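Local coordinates for beta-lactamase-like protein (Koribacter versatilis, PDB 6B9V) that probably acts as a two-metal diphosphatase of the PhnP family, with a metallo-beta-lactamase fold, cleaving reactive photoproducts of FAD, at residues Y76-A81 against V158-T163; D35-P40 against T230-D235; K111-L116 against M138-H143. All coordinates share one frame; numbering follows the deposited sequence.

How the contacts relate
The three contacts illustrate how a metallo-beta-lactamase fold assembles a metal centre from distant parts of the chain. They are nested along the sequence: contact 3 lies inside the loop closed by contact 1, which lies inside the loop closed by contact 2. Contacts 1 and 2 do not touch, their centres about 18 Å apart, yet contact 1 supplies three histidines to one manganese ion and contact 2 one histidine to the other, with Asp-178 bridging the pair; contact 2 also binds a zinc ion. Contact 3, centred about 12 Å from contact 1, packs behind it, with Tyr-76 CE1 lying 3.8 Å from Leu-116 CD1. Contacts 2 and 3, with centres about 26 Å apart, fall on opposite sides of the chain's centre.

Contact 1: Y76-A81 against V158-T163; sequences YTHGHA and VIHGET. With MN (manganese (II) ion), chain D.
The His-x-His part of the metal-binding motif of the metallo-beta-lactamase fold, in the loop after strand 73-75, meets the end of strand 151-160 at a manganese ion. His-78 and His-160 bind it through NE2, whereas His-80 uses ND1, the nitrogen nearer the backbone. Both NE2 bonds to manganese, from His-78 and His-160, are 2.2 Å. The bond from His-80 ND1 is 2.0 Å. The metal dictates how the rings meet. His-78 and His-160 have their planes at 85°, with CD2 of His-78 at 3.6 Å from CD2 of His-160, near the plane and at the edge of the latter ring. His-80 and His-160 arrive from opposite directions and meet rim to rim, their planes 63° apart; CE1 of His-80 lies 3.1 Å from NE2 of His-160. The ligating nitrogens, His-80 ND1 and His-160 NE2, come within 3.2 Å because they share the metal; they are not hydrogen-bonded. The first torsion of His-160 (-172°) sets CG anti to the backbone N and extends the ring across the gap between the backbones. A second shell fixes ring rotation: His-78 ND1 donates in its ring plane to Thr-77 OG1 at 2.9 Å, and Thr-77 OG1 in turn bonds Asp-54, while His-160 ND1 bonds the carbonyl of Thr-208. Asp-178 joins the site and bridges to the second manganese. With both ND1 atoms engaged as donors, each NE2 is left to face the metal, and the relay from Asp-54 through Thr-77 to His-78 ND1 probably holds that ring in orientation and may polarise it.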
loop_
_atom_site.group_PDB
_atom_site.type_symbol
_atom_site.label_atom_id
_atom_site.label_comp_id
_atom_site.label_asym_id
_atom_site.label_seq_id
_atom_site.Cartn_x
_atom_site.Cartn_y
_atom_site.Cartn_z
ATOM N N TYR A 76 -3.855 -6.062 16.233
ATOM C CA TYR A 76 -4.838 -6.137 15.150
ATOM C C TYR A 76 -6.295 -6.181 15.614
ATOM O O TYR A 76 -6.634 -6.916 16.549
ATOM C CB TYR A 76 -4.565 -7.368 14.275
ATOM C CG TYR A 76 -3.352 -7.168 13.390
ATOM C CD1 TYR A 76 -2.093 -7.584 13.805
ATOM C CD2 TYR A 76 -3.466 -6.543 12.159
ATOM C CE1 TYR A 76 -0.966 -7.390 13.003
ATOM C CE2 TYR A 76 -2.357 -6.336 11.355
ATOM C CZ TYR A 76 -1.106 -6.779 11.777
ATOM O OH TYR A 76 0.014 -6.578 10.984
ATOM N N THR A 77 -7.155 -5.423 14.927
ATOM C CA THR A 77 -8.604 -5.537 15.143
ATOM C C THR A 77 -9.187 -6.780 14.437
ATOM O O THR A 77 -10.005 -7.512 15.018
ATOM C CB THR A 77 -9.354 -4.275 14.647
ATOM O OG1 THR A 77 -9.100 -4.088 13.250
ATOM C CG2 THR A 77 -8.915 -3.037 15.424
ATOM N N HIS A 78 -8.761 -7.015 13.188
ATOM C CA HIS A 78 -9.234 -8.149 12.396
ATOM C C HIS A 78 -8.415 -8.266 11.116
ATOM O O HIS A 78 -7.495 -7.475 10.892
ATOM C CB HIS A 78 -10.744 -8.046 12.055
ATOM C CG HIS A 78 -11.110 -6.905 11.149
ATOM N ND1 HIS A 78 -10.752 -5.593 11.408
ATOM C CD2 HIS A 78 -11.865 -6.857 10.021
ATOM C CE1 HIS A 78 -11.246 -4.806 10.476
ATOM N NE2 HIS A 78 -11.925 -5.546 9.616
ATOM N N GLY A 79 -8.772 -9.236 10.279
ATOM C CA GLY A 79 -7.914 -9.648 9.172
ATOM C C GLY A 79 -8.246 -9.188 7.763
ATOM O O GLY A 79 -7.635 -9.668 6.798
ATOM N N HIS A 80 -9.203 -8.271 7.630
ATOM C CA HIS A 80 -9.537 -7.714 6.323
ATOM C C HIS A 80 -8.344 -6.985 5.707
ATOM O O HIS A 80 -7.478 -6.476 6.411
ATOM C CB HIS A 80 -10.749 -6.775 6.428
ATOM C CG HIS A 80 -12.052 -7.506 6.548
ATOM N ND1 HIS A 80 -13.214 -6.906 6.987
ATOM C CD2 HIS A 80 -12.369 -8.793 6.282
ATOM C CE1 HIS A 80 -14.191 -7.800 6.992
ATOM N NE2 HIS A 80 -13.704 -8.950 6.569
ATOM N N ALA A 81 -8.303 -6.963 4.381
ATOM C CA ALA A 81 -7.156 -6.444 3.644
ATOM C C ALA A 81 -6.765 -5.009 4.001
ATOM O O ALA A 81 -5.559 -4.691 4.085
ATOM C CB ALA A 81 -7.430 -6.551 2.149
ATOM N N VAL A 158 -16.678 -6.693 19.243
ATOM C CA VAL A 158 -17.738 -6.058 18.469
ATOM C C VAL A 158 -18.124 -6.982 17.304
ATOM O O VAL A 158 -17.380 -7.910 16.966
ATOM C CB VAL A 158 -17.331 -4.652 17.946
ATOM C CG1 VAL A 158 -17.029 -3.707 19.126
ATOM C CG2 VAL A 158 -16.120 -4.705 16.999
ATOM N N ILE A 159 -19.290 -6.734 16.712
ATOM C CA ILE A 159 -19.801 -7.583 15.641
ATOM C C ILE A 159 -19.708 -6.860 14.291
ATOM O O ILE A 159 -20.260 -5.782 14.115
ATOM C CB ILE A 159 -21.248 -8.006 15.920
ATOM C CG1 ILE A 159 -21.315 -8.766 17.245
ATOM C CG2 ILE A 159 -21.789 -8.870 14.775
ATOM C CD1 ILE A 159 -20.455 -10.024 17.263
ATOM N N HIS A 160 -18.980 -7.481 13.363
ATOM C CA HIS A 160 -18.645 -6.946 12.045
ATOM C C HIS A 160 -19.457 -7.802 11.081
ATOM O O HIS A 160 -18.981 -8.832 10.592
ATOM C CB HIS A 160 -17.123 -7.051 11.811
ATOM C CG HIS A 160 -16.607 -6.375 10.567
ATOM N ND1 HIS A 160 -17.312 -5.416 9.879
ATOM C CD2 HIS A 160 -15.407 -6.493 9.938
ATOM C CE1 HIS A 160 -16.579 -4.982 8.855
ATOM N NE2 HIS A 160 -15.429 -5.620 8.868
ATOM N N GLY A 161 -20.719 -7.412 10.900
ATOM C CA GLY A 161 -21.694 -8.193 10.147
ATOM C C GLY A 161 -22.252 -9.343 10.969
ATOM O O GLY A 161 -23.215 -9.187 11.711
ATOM N N GLU A 162 -21.661 -10.518 10.811
ATOM C CA GLU A 162 -21.900 -11.598 11.759
ATOM C C GLU A 162 -20.586 -12.171 12.310
ATOM O O GLU A 162 -20.600 -13.189 13.005
ATOM C CB GLU A 162 -22.735 -12.706 11.110
ATOM C CG GLU A 162 -22.100 -13.333 9.889
ATOM C CD GLU A 162 -23.053 -14.266 9.162
ATOM O OE1 GLU A 162 -24.147 -14.542 9.708
ATOM O OE2 GLU A 162 -22.710 -14.718 8.046
ATOM N N THR A 163 -19.461 -11.515 12.014
ATOM C CA THR A 163 -18.163 -11.989 12.507
ATOM C C THR A 163 -17.726 -11.219 13.755
ATOM O O THR A 163 -17.707 -10.006 13.720
ATOM C CB THR A 163 -17.075 -11.834 11.422
ATOM O OG1 THR A 163 -17.450 -12.578 10.256
ATOM C CG2 THR A 163 -15.705 -12.303 11.928
HETATM MN MN MN D . -13.421 -5.134 7.994
#

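Contact 2: D35-P40 against T230-D235; sequences DRRLRP and THISHD. With ZN (zinc ion), chain F; MN (manganese (II) ion), chain C.
Arg-37 and Ile-232 meet flat group against branched chain, while farther along the same loops Pro-40 leans on a metal-bound histidine. The arginine leaves its backbone with CG beside N (chi1 -50°) and then runs extended from CG to NE, which carries the guanidinium across the isoleucine. Ile-232 has CG1 beside its backbone N and CG2 anti to it (chi1 -63°), a setting that brings CG2 and CD1 to the same face of that group: CG2 is 3.6 Å from Arg-37 NE, and CD1 sits 3.6 Å from Arg-37 NH1, toward the rim. Ser-12 is the strongest polar partner of this buried arginine. Leu-251 of strand 249-251 packs against both side chains.

At the other end, CG of Pro-40 approaches CD2 of His-231 obliquely at 3.6 Å. The His-231 ring is held by its NE2, 2.2 Å from manganese, in a site to which Asp-82, His-83 and Asp-178 also contribute. Three residues on, His-234 gives ND1 to zinc at 2.0 Å, alongside Cys-23, Cys-25 and Cys-28. Ser-233, between the two ligands, accepts through OG from Asp-235 N, an ST turn that spans His-234. One loop thus serves a three-cysteine, one-histidine zinc site and the dinuclear centre of the metallo-beta-lactamase fold.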
loop_
_atom_site.group_PDB
_atom_site.type_symbol
_atom_site.label_atom_id
_atom_site.label_comp_id
_atom_site.label_asym_id
_atom_site.label_seq_id
_atom_site.Cartn_x
_atom_site.Cartn_y
_atom_site.Cartn_z
ATOM N N ASP A 35 -10.701 15.829 3.651
ATOM C CA ASP A 35 -11.449 14.901 2.806
ATOM C C ASP A 35 -10.521 13.893 2.119
ATOM O O ASP A 35 -10.987 13.024 1.390
ATOM C CB ASP A 35 -12.276 15.658 1.751
ATOM C CG ASP A 35 -13.604 16.177 2.301
ATOM O OD1 ASP A 35 -14.224 15.493 3.135
ATOM O OD2 ASP A 35 -14.034 17.273 1.886
ATOM N N ARG A 36 -9.210 14.028 2.335
ATOM C CA ARG A 36 -8.252 13.023 1.898
ATOM C C ARG A 36 -8.010 12.080 3.051
ATOM O O ARG A 36 -7.553 12.501 4.117
ATOM C CB ARG A 36 -6.931 13.651 1.444
ATOM C CG ARG A 36 -5.878 12.639 0.984
ATOM C CD ARG A 36 -4.523 13.347 0.690
ATOM N NE ARG A 36 -3.532 12.502 0.009
ATOM C CZ ARG A 36 -2.773 11.594 0.623
ATOM N NH1 ARG A 36 -2.911 11.388 1.925
ATOM N NH2 ARG A 36 -1.887 10.874 -0.059
ATOM N N ARG A 37 -8.321 10.804 2.840
ATOM C CA ARG A 37 -8.292 9.837 3.929
ATOM C C ARG A 37 -7.599 8.530 3.529
ATOM O O ARG A 37 -8.060 7.835 2.627
ATOM C CB ARG A 37 -9.724 9.537 4.394
ATOM C CG ARG A 37 -10.593 10.771 4.693
ATOM C CD ARG A 37 -11.920 10.286 5.341
ATOM N NE ARG A 37 -12.858 11.378 5.570
ATOM C CZ ARG A 37 -12.873 12.159 6.650
ATOM N NH1 ARG A 37 -11.982 12.001 7.620
ATOM N NH2 ARG A 37 -13.787 13.114 6.758
ATOM N N LEU A 38 -6.500 8.196 4.205
ATOM C CA LEU A 38 -5.866 6.887 4.007
ATOM C C LEU A 38 -6.611 5.799 4.787
ATOM O O LEU A 38 -7.547 6.093 5.544
ATOM C CB LEU A 38 -4.398 6.927 4.437
ATOM C CG LEU A 38 -3.577 8.021 3.756
ATOM C CD1 LEU A 38 -2.111 7.988 4.221
ATOM C CD2 LEU A 38 -3.663 7.870 2.229
ATOM N N ARG A 39 -6.233 4.542 4.595
ATOM C CA ARG A 39 -6.925 3.446 5.219
ATOM C C ARG A 39 -6.804 3.458 6.768
ATOM O O ARG A 39 -5.913 4.065 7.276
ATOM C CB ARG A 39 -6.518 2.092 4.604
ATOM C CG ARG A 39 -7.334 1.672 3.380
ATOM C CD ARG A 39 -7.341 2.670 2.260
ATOM N NE ARG A 39 -6.125 2.661 1.475
ATOM C CZ ARG A 39 -5.889 1.888 0.443
ATOM N NH1 ARG A 39 -6.789 1.025 0.006
ATOM N NH2 ARG A 39 -4.749 1.942 -0.144
ATOM N N PRO A 40 -7.706 2.766 7.468
ATOM C CA PRO A 40 -7.906 3.100 8.891
ATOM C C PRO A 40 -6.932 2.474 9.903
ATOM O O PRO A 40 -6.768 1.255 9.941
ATOM C CB PRO A 40 -9.351 2.617 9.152
ATOM C CG PRO A 40 -9.542 1.455 8.222
ATOM C CD PRO A 40 -8.740 1.834 6.958
ATOM N N THR A 230 -14.603 7.160 12.460
ATOM C CA THR A 230 -13.536 6.784 11.517
ATOM C C THR A 230 -14.080 5.742 10.537
ATOM O O THR A 230 -15.272 5.409 10.586
ATOM C CB THR A 230 -12.294 6.267 12.282
ATOM O OG1 THR A 230 -11.194 6.072 11.378
ATOM C CG2 THR A 230 -12.612 4.948 13.011
ATOM N N HIS A 231 -13.222 5.246 9.643
ATOM C CA HIS A 231 -13.601 4.322 8.557
ATOM C C HIS A 231 -14.587 5.000 7.589
ATOM O O HIS A 231 -15.467 4.368 7.018
ATOM C CB HIS A 231 -14.195 3.021 9.105
ATOM C CG HIS A 231 -13.896 1.826 8.252
ATOM N ND1 HIS A 231 -14.450 1.647 7.006
ATOM C CD2 HIS A 231 -13.088 0.760 8.464
ATOM C CE1 HIS A 231 -14.004 0.514 6.485
ATOM N NE2 HIS A 231 -13.161 -0.031 7.341
ATOM N N ILE A 232 -14.356 6.287 7.365
ATOM C CA ILE A 232 -15.290 7.160 6.661
ATOM C C ILE A 232 -15.174 7.040 5.138
ATOM O O ILE A 232 -14.064 7.047 4.608
ATOM C CB ILE A 232 -15.043 8.622 7.060
ATOM C CG1 ILE A 232 -15.304 8.815 8.566
ATOM C CG2 ILE A 232 -15.897 9.577 6.212
ATOM C CD1 ILE A 232 -14.578 10.009 9.141
ATOM N N SER A 233 -16.317 6.951 4.455
ATOM C CA SER A 233 -16.360 6.835 2.987
ATOM C C SER A 233 -16.626 8.181 2.307
ATOM O O SER A 233 -16.879 9.187 2.978
ATOM C CB SER A 233 -17.449 5.837 2.568
ATOM O OG SER A 233 -18.730 6.449 2.643
ATOM N N HIS A 234 -16.591 8.212 0.971
ATOM C CA HIS A 234 -16.854 9.463 0.259
ATOM C C HIS A 234 -18.303 9.942 0.379
ATOM O O HIS A 234 -18.667 11.019 -0.106
ATOM C CB HIS A 234 -16.424 9.345 -1.229
ATOM C CG HIS A 234 -17.149 8.304 -2.029
ATOM N ND1 HIS A 234 -17.231 8.307 -3.407
ATOM C CD2 HIS A 234 -17.900 7.248 -1.620
ATOM C CE1 HIS A 234 -17.956 7.280 -3.811
ATOM N NE2 HIS A 234 -18.375 6.622 -2.746
ATOM N N ASP A 235 -19.128 9.162 1.060
ATOM C CA ASP A 235 -20.506 9.565 1.317
ATOM C C ASP A 235 -20.598 10.731 2.300
ATOM O O ASP A 235 -21.627 11.396 2.362
ATOM C CB ASP A 235 -21.314 8.380 1.863
ATOM C CG ASP A 235 -22.809 8.555 1.678
ATOM O OD1 ASP A 235 -23.227 8.815 0.531
ATOM O OD2 ASP A 235 -23.564 8.438 2.676
HETATM ZN ZN ZN F . -16.499 9.704 -4.712
HETATM MN MN MN C . -12.136 -1.947 7.370
#

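Contact 3: K111-L116 against M138-H143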
loop_
_atom_site.group_PDB
_atom_site.type_symbol
_atom_site.label_atom_id
_atom_site.label_comp_id
_atom_site.label_asym_id
_atom_site.label_seq_id
_atom_site.Cartn_x
_atom_site.Cartn_y
_atom_site.Cartn_z
ATOM N N LYS A 111 -8.565 -15.903 14.368
ATOM C CA LYS A 111 -8.962 -15.780 12.961
ATOM C C LYS A 111 -8.022 -14.822 12.207
ATOM O O LYS A 111 -7.633 -15.058 11.038
ATOM C CB LYS A 111 -10.415 -15.314 12.837
ATOM C CG LYS A 111 -11.025 -15.633 11.464
ATOM C CD LYS A 111 -12.386 -14.972 11.262
ATOM C CE LYS A 111 -13.004 -15.354 9.921
ATOM N NZ LYS A 111 -12.154 -14.963 8.762
ATOM N N THR A 112 -7.618 -13.759 12.895
ATOM C CA THR A 112 -6.732 -12.775 12.285
ATOM C C THR A 112 -5.323 -13.370 12.090
ATOM O O THR A 112 -4.691 -13.179 11.042
ATOM C CB THR A 112 -6.689 -11.501 13.130
ATOM O OG1 THR A 112 -8.023 -10.964 13.236
ATOM C CG2 THR A 112 -5.768 -10.467 12.508
ATOM N N GLU A 113 -4.847 -14.094 13.100
ATOM C CA GLU A 113 -3.590 -14.818 13.000
ATOM C C GLU A 113 -3.605 -15.757 11.794
ATOM O O GLU A 113 -2.649 -15.784 11.028
ATOM C CB GLU A 113 -3.328 -15.610 14.285
ATOM C CG GLU A 113 -2.124 -16.521 14.196
ATOM C CD GLU A 113 -2.017 -17.449 15.390
ATOM O OE1 GLU A 113 -2.493 -17.072 16.480
ATOM O OE2 GLU A 113 -1.477 -18.560 15.230
ATOM N N ARG A 114 -4.698 -16.516 11.637
ATOM C CA ARG A 114 -4.853 -17.465 10.523
ATOM C C ARG A 114 -4.683 -16.764 9.161
ATOM O O ARG A 114 -3.941 -17.244 8.260
ATOM C CB ARG A 114 -6.230 -18.147 10.600
ATOM C CG ARG A 114 -6.345 -19.503 9.914
ATOM C CD ARG A 114 -7.822 -19.918 9.730
ATOM N NE ARG A 114 -8.630 -19.694 10.932
ATOM C CZ ARG A 114 -9.958 -19.751 10.974
ATOM N NH1 ARG A 114 -10.655 -20.031 9.881
ATOM N NH2 ARG A 114 -10.598 -19.528 12.118
ATOM N N VAL A 115 -5.366 -15.630 9.014
ATOM C CA VAL A 115 -5.251 -14.870 7.768
ATOM C C VAL A 115 -3.837 -14.306 7.555
ATOM O O VAL A 115 -3.286 -14.394 6.450
ATOM C CB VAL A 115 -6.282 -13.711 7.724
ATOM C CG1 VAL A 115 -6.073 -12.854 6.481
ATOM C CG2 VAL A 115 -7.710 -14.265 7.785
ATOM N N LEU A 116 -3.248 -13.723 8.594
ATOM C CA LEU A 116 -1.886 -13.181 8.488
ATOM C C LEU A 116 -0.844 -14.236 8.092
ATOM O O LEU A 116 -0.005 -13.994 7.209
ATOM C CB LEU A 116 -1.448 -12.527 9.805
ATOM C CG LEU A 116 -2.089 -11.187 10.183
ATOM C CD1 LEU A 116 -1.687 -10.801 11.601
ATOM C CD2 LEU A 116 -1.692 -10.079 9.204
ATOM N N MET A 138 4.299 -13.772 16.479
ATOM C CA MET A 138 2.861 -13.742 16.765
ATOM C C MET A 138 2.496 -14.070 18.217
ATOM O O MET A 138 2.996 -15.027 18.806
ATOM C CB MET A 138 2.116 -14.723 15.852
ATOM C CG MET A 138 1.886 -14.250 14.430
ATOM S SD MET A 138 0.562 -13.031 14.296
ATOM C CE MET A 138 -0.534 -13.534 15.621
ATOM N N HIS A 139 1.576 -13.284 18.764
ATOM C CA HIS A 139 1.009 -13.495 20.086
ATOM C C HIS A 139 -0.526 -13.529 19.991
ATOM O O HIS A 139 -1.157 -12.653 19.363
ATOM C CB HIS A 139 1.450 -12.393 21.057
ATOM C CG HIS A 139 2.934 -12.303 21.255
ATOM N ND1 HIS A 139 3.571 -12.836 22.355
ATOM C CD2 HIS A 139 3.901 -11.726 20.503
ATOM C CE1 HIS A 139 4.870 -12.598 22.268
ATOM N NE2 HIS A 139 5.097 -11.929 21.152
ATOM N N ARG A 140 -1.123 -14.532 20.625
ATOM C CA ARG A 140 -2.568 -14.734 20.549
ATOM C C ARG A 140 -3.355 -13.844 21.512
ATOM O O ARG A 140 -3.071 -13.788 22.706
ATOM C CB ARG A 140 -2.910 -16.200 20.819
ATOM C CG ARG A 140 -4.408 -16.504 20.879
ATOM C CD ARG A 140 -5.036 -16.522 19.492
ATOM N NE ARG A 140 -4.328 -17.425 18.589
ATOM C CZ ARG A 140 -4.615 -18.714 18.440
ATOM N NH1 ARG A 140 -5.600 -19.264 19.136
ATOM N NH2 ARG A 140 -3.915 -19.456 17.596
ATOM N N VAL A 141 -4.360 -13.160 20.978
ATOM C CA VAL A 141 -5.266 -12.353 21.779
ATOM C C VAL A 141 -6.588 -13.088 22.003
ATOM O O VAL A 141 -7.249 -13.496 21.049
ATOM C CB VAL A 141 -5.580 -10.999 21.108
ATOM C CG1 VAL A 141 -6.495 -10.163 21.994
ATOM C CG2 VAL A 141 -4.298 -10.231 20.786
ATOM N N HIS A 142 -6.973 -13.259 23.263
ATOM C CA HIS A 142 -8.341 -13.635 23.565
ATOM C C HIS A 142 -8.973 -12.488 24.332
ATOM O O HIS A 142 -8.636 -11.329 24.101
ATOM C CB HIS A 142 -8.413 -14.941 24.356
ATOM C CG HIS A 142 -9.672 -15.714 24.115
ATOM N ND1 HIS A 142 -10.637 -15.897 25.089
ATOM C CD2 HIS A 142 -10.142 -16.337 23.008
ATOM C CE1 HIS A 142 -11.632 -16.605 24.593
ATOM N NE2 HIS A 142 -11.357 -16.887 23.329
ATOM N N HIS A 143 -9.874 -12.791 25.251
ATOM C CA HIS A 143 -10.621 -11.732 25.914
ATOM C C HIS A 143 -9.844 -11.086 27.062
ATOM O O HIS A 143 -10.185 -9.992 27.511
ATOM C CB HIS A 143 -11.965 -12.271 26.404
ATOM C CG HIS A 143 -12.990 -12.397 25.317
ATOM N ND1 HIS A 143 -12.695 -12.907 24.071
ATOM C CD2 HIS A 143 -14.303 -12.068 25.285
ATOM C CE1 HIS A 143 -13.783 -12.896 23.322
ATOM N NE2 HIS A 143 -14.773 -12.392 24.035
#
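A helix-on-sheet contact joins helix 110-119 to strand 136-140, an outermost strand of its sheet within this chain, and combines a salt bridge with apolar packing. The short segments run nearly antiparallel, at 158°, with axes 9.6 Å apart at closest approach. Glu-113 reaches from the helix with CG anti to its own N (chi1 173°) and the rest of the chain extended. Arg-140 instead folds at its second and third torsions, bringing the guanidinium side-on so that two nitrogens grip a single oxygen. NE is 2.8 Å from Glu-113 OE1 and NH2 is 3.0 Å from the same OE1. This oxygen lies in the guanidinium plane, but the carboxylate is turned 49° from it; NE meets OE1 on the syn side though tilted out of the carboxylate plane, and NH2 comes from higher above the same face. OE2 pairs with Lys-117, so the carboxylate charge is probably shared between the two cations.

Nearer the helix backbone along Glu-113, the bent chain of Met-138 puts CE 3.7 Å from Glu-113 CG. Its SD lies 4.2 Å from Leu-116 CD1. Strand 104-108, helix 110-119 and, after a partly disordered link, the parallel strand 136-140 form a beta-alpha-beta crossover of the metallo-beta-lactamase fold.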